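Local coordinates for peptidoglycan synthetase penicillin-binding protein 3 (Bifidobacterium adolescentis, PDB 4YE5) that probably acts as a penicillin-binding transpeptidase that cross-links peptidoglycan strands during cell-wall synthesis, at residues Gln248-Gly253 with Ile418-Val423; Ser342-Met347 with Val398-Gly403; Gly369-Leu374 with Glu379-Leu384. All coordinates share one frame; numbering follows the deposited sequence.

Contact 1. Residues Gln248-Gly253 with Ile418-Val423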
loop_
_atom_site.group_PDB
_atom_site.type_symbol
_atom_site.label_atom_id
_atom_site.label_comp_id
_atom_site.label_asym_id
_atom_site.label_seq_id
_atom_site.Cartn_x
_atom_site.Cartn_y
_atom_site.Cartn_z
ATOM N N GLN A 248 6.121 -6.650 -8.801
ATOM C CA GLN A 248 4.767 -6.987 -9.232
ATOM C C GLN A 248 4.709 -8.361 -9.918
ATOM O O GLN A 248 5.587 -8.696 -10.718
ATOM C CB GLN A 248 4.254 -5.897 -10.205
ATOM C CG GLN A 248 2.864 -6.165 -10.790
ATOM C CD GLN A 248 2.287 -4.948 -11.471
ATOM O OE1 GLN A 248 2.450 -3.827 -10.993
ATOM N NE2 GLN A 248 1.622 -5.154 -12.594
ATOM N N ASP A 249 3.693 -9.154 -9.587
ATOM C CA ASP A 249 3.444 -10.431 -10.271
ATOM C C ASP A 249 2.852 -10.189 -11.656
ATOM O O ASP A 249 1.767 -9.612 -11.777
ATOM C CB ASP A 249 2.451 -11.288 -9.493
ATOM C CG ASP A 249 2.153 -12.606 -10.204
ATOM O OD1 ASP A 249 3.027 -13.499 -10.184
ATOM O OD2 ASP A 249 1.063 -12.745 -10.790
ATOM N N VAL A 250 3.547 -10.653 -12.692
ATOM C CA VAL A 250 3.171 -10.356 -14.072
ATOM C C VAL A 250 1.749 -10.767 -14.421
ATOM O O VAL A 250 0.986 -9.978 -14.971
ATOM C CB VAL A 250 4.153 -11.004 -15.075
ATOM C CG1 VAL A 250 3.597 -10.963 -16.508
ATOM C CG2 VAL A 250 5.490 -10.280 -15.020
ATOM N N GLN A 251 1.379 -12.000 -14.120
ATOM C CA GLN A 251 0.105 -12.479 -14.645
ATOM C C GLN A 251 -1.121 -11.936 -13.909
ATOM O O GLN A 251 -2.173 -11.765 -14.510
ATOM C CB GLN A 251 0.081 -14.010 -14.744
ATOM C CG GLN A 251 0.729 -14.470 -16.064
ATOM C CD GLN A 251 0.915 -15.968 -16.165
ATOM O OE1 GLN A 251 0.330 -16.731 -15.401
ATOM N NE2 GLN A 251 1.739 -16.396 -17.119
ATOM N N SER A 252 -0.977 -11.627 -12.622
ATOM C CA SER A 252 -2.129 -11.193 -11.832
ATOM C C SER A 252 -2.209 -9.678 -11.606
ATOM O O SER A 252 -3.287 -9.148 -11.365
ATOM C CB SER A 252 -2.120 -11.894 -10.479
ATOM O OG SER A 252 -1.027 -11.387 -9.705
ATOM N N GLY A 253 -1.075 -8.991 -11.675
ATOM C CA GLY A 253 -1.013 -7.596 -11.285
ATOM C C GLY A 253 -0.932 -7.384 -9.781
ATOM O O GLY A 253 -1.033 -6.255 -9.305
ATOM N N ILE A 418 4.104 -5.166 -21.448
ATOM C CA ILE A 418 5.003 -5.894 -22.350
ATOM C C ILE A 418 5.256 -7.335 -21.872
ATOM O O ILE A 418 5.466 -8.254 -22.670
ATOM C CB ILE A 418 6.389 -5.187 -22.470
ATOM C CG1 ILE A 418 6.233 -3.686 -22.759
ATOM C CG2 ILE A 418 7.264 -5.871 -23.491
ATOM C CD1 ILE A 418 5.336 -3.355 -23.945
ATOM N N ALA A 419 5.302 -7.509 -20.563
ATOM C CA ALA A 419 5.516 -8.836 -19.960
ATOM C C ALA A 419 4.299 -9.730 -20.061
ATOM O O ALA A 419 4.415 -10.968 -20.052
ATOM C CB ALA A 419 5.911 -8.660 -18.462
ATOM N N ASN A 420 3.123 -9.107 -20.103
ATOM C CA ASN A 420 1.864 -9.829 -20.007
ATOM C C ASN A 420 1.121 -9.888 -21.357
ATOM O O ASN A 420 -0.102 -9.750 -21.418
ATOM C CB ASN A 420 0.974 -9.187 -18.927
ATOM C CG ASN A 420 -0.142 -10.104 -18.473
ATOM O OD1 ASN A 420 0.028 -11.312 -18.428
ATOM N ND2 ASN A 420 -1.294 -9.530 -18.139
ATOM N N LYS A 421 1.878 -10.056 -22.436
ATOM C CA LYS A 421 1.302 -10.289 -23.764
ATOM C C LYS A 421 0.452 -9.125 -24.274
ATOM O O LYS A 421 -0.461 -9.331 -25.076
ATOM C CB LYS A 421 0.494 -11.596 -23.782
ATOM C CG LYS A 421 1.351 -12.840 -23.504
ATOM C CD LYS A 421 0.508 -14.061 -23.235
ATOM C CE LYS A 421 1.347 -15.323 -23.326
ATOM N NZ LYS A 421 0.530 -16.522 -23.008
ATOM N N GLY A 422 0.739 -7.913 -23.797
ATOM C CA GLY A 422 0.075 -6.722 -24.311
ATOM C C GLY A 422 -1.171 -6.308 -23.554
ATOM O O GLY A 422 -1.885 -5.385 -23.965
ATOM N N VAL A 423 -1.432 -6.999 -22.441
ATOM C CA VAL A 423 -2.637 -6.783 -21.649
ATOM C C VAL A 423 -2.273 -6.035 -20.359
ATOM O O VAL A 423 -1.296 -6.368 -19.684
ATOM C CB VAL A 423 -3.342 -8.118 -21.311
ATOM C CG1 VAL A 423 -4.482 -7.911 -20.301
ATOM C CG2 VAL A 423 -3.876 -8.791 -22.592
#
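The turn that follows strand 242-249 meets the end of helix 408-419 where Val250 sits on Ala419 and Asn420. Both methyls of Val250 straddle the single methyl of Ala419: CG1 and CG2 each lie 3.8 Å from Ala419 CB. CG1 stands anti to the backbone N (chi1 167°), which also brings it to 3.6 Å from Ala419 O and alongside Asn420 CB. Next to Ala419, Asn420 sets its amide against the backbone of Val250 and Gln251; its CG is 3.7 Å from Val250 O, a contact of van der Waals type. Gln251 passes across the Asn420 side chain at about a right angle, with Gln251 CG 4.0 Å from Asn420 OD1.

The turn links strands 242-249 and 255-260 at the margin of the antiparallel sheet of the transpeptidase domain. It is braced from within by an Asx motif: Asp249 OD2 accepts from Ser252 N at 3.0 Å and from Ser252 OG at 2.7 Å. The two donors come from opposite faces of the carboxylate plane, gripping OD2 between them. Gly253 N then closes the turn on Asp249 O. Across the contact, Asn420 is the first residue to leave the helix and starts a type I' turn that ends at Val423, with Val423 N bonded to Asn420 O at 3.2 Å. Pro515 also touches Ala419, and Lys425 NZ bonds to Gln251 O.

Contact 2. Residues Ser342-Met347 with Val398-Gly403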
loop_
_atom_site.group_PDB
_atom_site.type_symbol
_atom_site.label_atom_id
_atom_site.label_comp_id
_atom_site.label_asym_id
_atom_site.label_seq_id
_atom_site.Cartn_x
_atom_site.Cartn_y
_atom_site.Cartn_z
ATOM N N SER A 342 19.153 3.859 -26.115
ATOM C CA SER A 342 18.515 5.024 -25.506
ATOM C C SER A 342 18.629 6.278 -26.392
ATOM O O SER A 342 18.862 7.369 -25.901
ATOM C CB SER A 342 19.118 5.318 -24.122
ATOM O OG SER A 342 19.053 4.172 -23.277
ATOM N N SER A 343 18.453 6.130 -27.693
ATOM C CA SER A 343 18.659 7.271 -28.581
ATOM C C SER A 343 17.408 8.127 -28.754
ATOM O O SER A 343 16.479 7.759 -29.490
ATOM C CB SER A 343 19.167 6.808 -29.936
ATOM O OG SER A 343 19.219 7.890 -30.861
ATOM N N ASN A 344 17.409 9.270 -28.077
ATOM C CA ASN A 344 16.392 10.302 -28.261
ATOM C C ASN A 344 16.290 10.689 -29.715
ATOM O O ASN A 344 15.198 10.862 -30.256
ATOM C CB ASN A 344 16.752 11.554 -27.457
ATOM C CG ASN A 344 16.903 11.269 -25.985
ATOM O OD1 ASN A 344 16.341 10.306 -25.472
ATOM N ND2 ASN A 344 17.668 12.107 -25.293
ATOM N N VAL A 345 17.447 10.839 -30.347
ATOM C CA VAL A 345 17.501 11.291 -31.726
ATOM C C VAL A 345 16.816 10.248 -32.616
ATOM O O VAL A 345 15.969 10.587 -33.433
ATOM C CB VAL A 345 18.949 11.564 -32.190
ATOM C CG1 VAL A 345 18.992 11.803 -33.701
ATOM C CG2 VAL A 345 19.543 12.770 -31.428
ATOM N N GLY A 346 17.154 8.978 -32.422
ATOM C CA GLY A 346 16.484 7.906 -33.143
ATOM C C GLY A 346 14.967 7.913 -32.976
ATOM O O GLY A 346 14.232 7.670 -33.935
HETATM N N MSE A 347 14.498 8.202 -31.767
HETATM C CA MSE A 347 13.063 8.227 -31.495
HETATM C C MSE A 347 12.385 9.360 -32.258
HETATM O O MSE A 347 11.294 9.202 -32.797
HETATM C CB MSE A 347 12.781 8.378 -29.995
HETATM C CG MSE A 347 13.120 7.157 -29.143
HETATM SE SE MSE A 347 12.119 5.573 -29.673
HETATM C CE MSE A 347 10.353 5.972 -28.949
ATOM N N VAL A 398 8.136 13.892 -25.401
ATOM C CA VAL A 398 7.200 12.898 -24.868
ATOM C C VAL A 398 7.548 11.492 -25.395
ATOM O O VAL A 398 7.217 10.483 -24.765
ATOM C CB VAL A 398 5.728 13.269 -25.201
ATOM C CG1 VAL A 398 5.336 12.774 -26.579
ATOM C CG2 VAL A 398 4.783 12.702 -24.155
ATOM N N LEU A 399 8.232 11.434 -26.538
ATOM C CA LEU A 399 8.657 10.158 -27.123
ATOM C C LEU A 399 9.708 9.480 -26.269
ATOM O O LEU A 399 9.838 8.258 -26.299
ATOM C CB LEU A 399 9.241 10.353 -28.528
ATOM C CG LEU A 399 8.329 10.919 -29.618
ATOM C CD1 LEU A 399 9.115 11.037 -30.929
ATOM C CD2 LEU A 399 7.067 10.045 -29.794
ATOM N N PHE A 400 10.482 10.264 -25.524
ATOM C CA PHE A 400 11.539 9.661 -24.710
ATOM C C PHE A 400 11.448 9.921 -23.205
ATOM O O PHE A 400 12.456 10.110 -22.529
ATOM C CB PHE A 400 12.947 9.942 -25.267
ATOM C CG PHE A 400 13.182 11.362 -25.719
ATOM C CD1 PHE A 400 13.649 12.325 -24.832
ATOM C CD2 PHE A 400 12.996 11.714 -27.048
ATOM C CE1 PHE A 400 13.906 13.631 -25.269
ATOM C CE2 PHE A 400 13.235 13.012 -27.489
ATOM C CZ PHE A 400 13.697 13.971 -26.596
ATOM N N GLY A 401 10.225 9.890 -22.681
ATOM C CA GLY A 401 10.028 9.892 -21.244
ATOM C C GLY A 401 10.248 11.226 -20.570
ATOM O O GLY A 401 10.530 11.248 -19.383
ATOM N N GLN A 402 10.108 12.329 -21.314
ATOM C CA GLN A 402 10.236 13.670 -20.730
ATOM C C GLN A 402 8.968 14.496 -20.911
ATOM O O GLN A 402 8.253 14.369 -21.911
ATOM C CB GLN A 402 11.432 14.430 -21.325
ATOM C CG GLN A 402 12.792 13.817 -20.998
ATOM C CD GLN A 402 13.947 14.569 -21.642
ATOM O OE1 GLN A 402 13.791 15.708 -22.086
ATOM N NE2 GLN A 402 15.106 13.930 -21.707
ATOM N N GLY A 403 8.697 15.356 -19.940
ATOM C CA GLY A 403 7.598 16.303 -20.039
ATOM C C GLY A 403 6.278 15.742 -19.522
ATOM O O GLY A 403 5.230 16.379 -19.650
#
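Asn344 lies flat over one face of the Phe400 ring, next to what is probably the active site of the transpeptidase domain: Ser342 and Asn344 are consistent with its SxN motif. Asn344 CB sits 3.7 Å from the centroid of the Phe400 ring, almost on the ring normal, a CH-pi contact. From CB over the centre the amide runs out over the CG-CD1 side, its plane 20° from that of the ring, and Asn344 OD1 lies near the CB-CG bond, 3.3 Å from Phe400 CG. With CG between the backbone N and the carbonyl carbon (chi1 44°), the ring is turned to face Asn344. Met347, a selenomethionine, approaches the ring edge with CB. Its chain, bent at chi2 and chi3, carries CE to 3.5 Å from Leu399 O, while Leu399 CD1 packs 3.4 Å from Met347 O.

Around this first shell, Asn344 OD1 accepts a hydrogen bond from Lys290 NZ, and Ser342 OG has a weak bond to Ser287 OG; Ser287 and Lys290 fit an SxxK pattern. Asn344 ND2 makes a weak bond to Lys323 O, giving both ends of the amide a partner. Helix 290-299 packs on Met347 through Ala293, Met294 and Met297. The helix that carries Asn344 and Met347 is fixed at its start by the N-cap Ser343, whose OG accepts from Gly346 N at 2.8 Å with an angle of 163° at the hydrogen.

Contact 3. Residues Gly369-Leu374 with Glu379-Leu384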
loop_
_atom_site.group_PDB
_atom_site.type_symbol
_atom_site.label_atom_id
_atom_site.label_comp_id
_atom_site.label_asym_id
_atom_site.label_seq_id
_atom_site.Cartn_x
_atom_site.Cartn_y
_atom_site.Cartn_z
ATOM N N GLY A 369 -0.823 9.054 -16.356
ATOM C CA GLY A 369 -1.723 10.175 -16.123
ATOM C C GLY A 369 -3.053 9.765 -15.500
ATOM O O GLY A 369 -3.925 10.595 -15.277
ATOM N N GLN A 370 -3.212 8.475 -15.216
ATOM C CA GLN A 370 -4.448 7.980 -14.622
ATOM C C GLN A 370 -4.191 7.300 -13.278
ATOM O O GLN A 370 -3.119 6.720 -13.049
ATOM C CB GLN A 370 -5.109 6.995 -15.581
ATOM C CG GLN A 370 -5.250 7.536 -16.986
ATOM C CD GLN A 370 -5.466 6.441 -17.989
ATOM O OE1 GLN A 370 -6.482 5.750 -17.958
ATOM N NE2 GLN A 370 -4.498 6.258 -18.882
ATOM N N ALA A 371 -5.175 7.357 -12.393
ATOM C CA ALA A 371 -5.055 6.714 -11.098
ATOM C C ALA A 371 -4.794 5.216 -11.293
ATOM O O ALA A 371 -5.347 4.595 -12.203
ATOM C CB ALA A 371 -6.325 6.944 -10.282
ATOM N N THR A 372 -3.928 4.637 -10.473
ATOM C CA THR A 372 -3.725 3.183 -10.526
ATOM C C THR A 372 -5.002 2.433 -10.161
ATOM O O THR A 372 -5.205 1.286 -10.562
ATOM C CB THR A 372 -2.645 2.724 -9.543
ATOM O OG1 THR A 372 -3.049 3.067 -8.211
ATOM C CG2 THR A 372 -1.305 3.393 -9.878
ATOM N N GLY A 373 -5.861 3.087 -9.390
ATOM C CA GLY A 373 -7.049 2.431 -8.867
ATOM C C GLY A 373 -6.770 1.757 -7.530
ATOM O O GLY A 373 -7.677 1.233 -6.903
ATOM N N LEU A 374 -5.516 1.779 -7.080
ATOM C CA LEU A 374 -5.172 1.192 -5.774
ATOM C C LEU A 374 -5.730 1.980 -4.588
ATOM O O LEU A 374 -5.886 1.432 -3.494
ATOM C CB LEU A 374 -3.655 1.075 -5.616
ATOM C CG LEU A 374 -2.930 0.086 -6.539
ATOM C CD1 LEU A 374 -1.446 0.429 -6.589
ATOM C CD2 LEU A 374 -3.142 -1.351 -6.086
ATOM N N GLU A 379 -1.296 9.038 -2.951
ATOM C CA GLU A 379 -0.936 8.642 -4.301
ATOM C C GLU A 379 -1.346 9.725 -5.305
ATOM O O GLU A 379 -2.462 10.225 -5.246
ATOM C CB GLU A 379 -1.662 7.340 -4.647
ATOM C CG GLU A 379 -1.355 6.810 -6.025
ATOM C CD GLU A 379 -2.221 5.606 -6.403
ATOM O OE1 GLU A 379 -2.859 4.991 -5.517
ATOM O OE2 GLU A 379 -2.276 5.290 -7.605
ATOM N N SER A 380 -0.461 10.070 -6.235
ATOM C CA SER A 380 -0.788 11.054 -7.281
ATOM C C SER A 380 -1.204 10.361 -8.583
ATOM O O SER A 380 -0.867 9.201 -8.805
ATOM C CB SER A 380 0.426 11.951 -7.555
ATOM O OG SER A 380 0.217 12.754 -8.699
ATOM N N GLU A 381 -1.909 11.068 -9.462
ATOM C CA GLU A 381 -2.222 10.496 -10.770
ATOM C C GLU A 381 -1.101 10.750 -11.774
ATOM O O GLU A 381 -1.146 10.248 -12.892
ATOM C CB GLU A 381 -3.557 11.024 -11.318
ATOM C CG GLU A 381 -4.753 10.630 -10.464
ATOM C CD GLU A 381 -6.059 11.193 -10.990
ATOM O OE1 GLU A 381 -6.022 12.125 -11.823
ATOM O OE2 GLU A 381 -7.123 10.690 -10.572
ATOM N N GLY A 382 -0.104 11.533 -11.381
ATOM C CA GLY A 382 0.961 11.910 -12.295
ATOM C C GLY A 382 0.465 12.970 -13.257
ATOM O O GLY A 382 -0.691 13.380 -13.202
ATOM N N VAL A 383 1.328 13.414 -14.162
ATOM C CA VAL A 383 0.950 14.484 -15.076
ATOM C C VAL A 383 1.229 14.086 -16.512
ATOM O O VAL A 383 2.338 13.699 -16.845
ATOM C CB VAL A 383 1.706 15.799 -14.755
ATOM C CG1 VAL A 383 1.362 16.877 -15.775
ATOM C CG2 VAL A 383 1.370 16.280 -13.351
ATOM N N LEU A 384 0.205 14.162 -17.348
ATOM C CA LEU A 384 0.367 14.022 -18.786
ATOM C C LEU A 384 -0.570 15.022 -19.438
ATOM O O LEU A 384 -1.789 14.840 -19.412
ATOM C CB LEU A 384 0.018 12.606 -19.237
ATOM C CG LEU A 384 0.005 12.422 -20.760
ATOM C CD1 LEU A 384 1.402 12.612 -21.372
ATOM C CD2 LEU A 384 -0.585 11.052 -21.142
HETATM O O HOH W 1 -7.545 8.680 -13.383
HETATM O O HOH W 2 -1.526 6.731 -9.702
#
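The Glu379 carboxylate has Thr372 on both sides of its plane: OG1 and CG2 lie to one side, and the backbone N of Thr372 and a water to the other, all gathered round Glu379 OE2. Thr372 OG1 donates to Glu379 OE2, but the modelled 2.4 Å is too short for its exact length to be trusted. Thr372 N adds a weak bond to OE2 at 3.4 Å. The water accepts from Thr372 N and donates to Glu379 OE2 (2.7 Å from the water oxygen) and to Ser380 O, bridging the segments. In Glu379, CG anti to the backbone N (chi1 -179°) and the extended chain beyond it carry the carboxylate to Thr372. Thr372 OG1 accepts from Leu374 N at 3.0 Å, forming an ST turn. Farther along, the Glu381 chain lies beside Ala371, its CG 3.8 Å from Ala371 N, and Gly369 CA makes a CA-H...O contact with Glu381 O at 3.3 Å.

The two segments run roughly antiparallel in the loop between helices 356-365 and 394-397. Gln410 of helix 408-419 bonds to Gln370 O and Glu381 O, Met409 of that helix packs on Thr372, Leu374 and Glu379, and Leu384 rests on Tyr360 and Ile363 of helix 356-365.

Contact 2 is buried, contact 3 lies at the surface and contact 1 is partly buried. The chemistry differs with place: contact 2 lays a polar amide on a phenyl face beside apolar packing, contact 1 sets small apolar groups and an amide against a turn without a bond, and contact 3 uses a carboxylate, a hydroxyl and waters. Helix 408-419 serves two of them, ending in contact 1 and bonding through Gln410 to both segments of contact 3. Helix 356-365 is touched from contacts 2 and 3, and helix 290-299 from contacts 1 and 2. Contacts 2 and 3 approach within about 4 Å at their nearest atoms without touching, whereas contacts 1 and 2 stay about 12 Å apart.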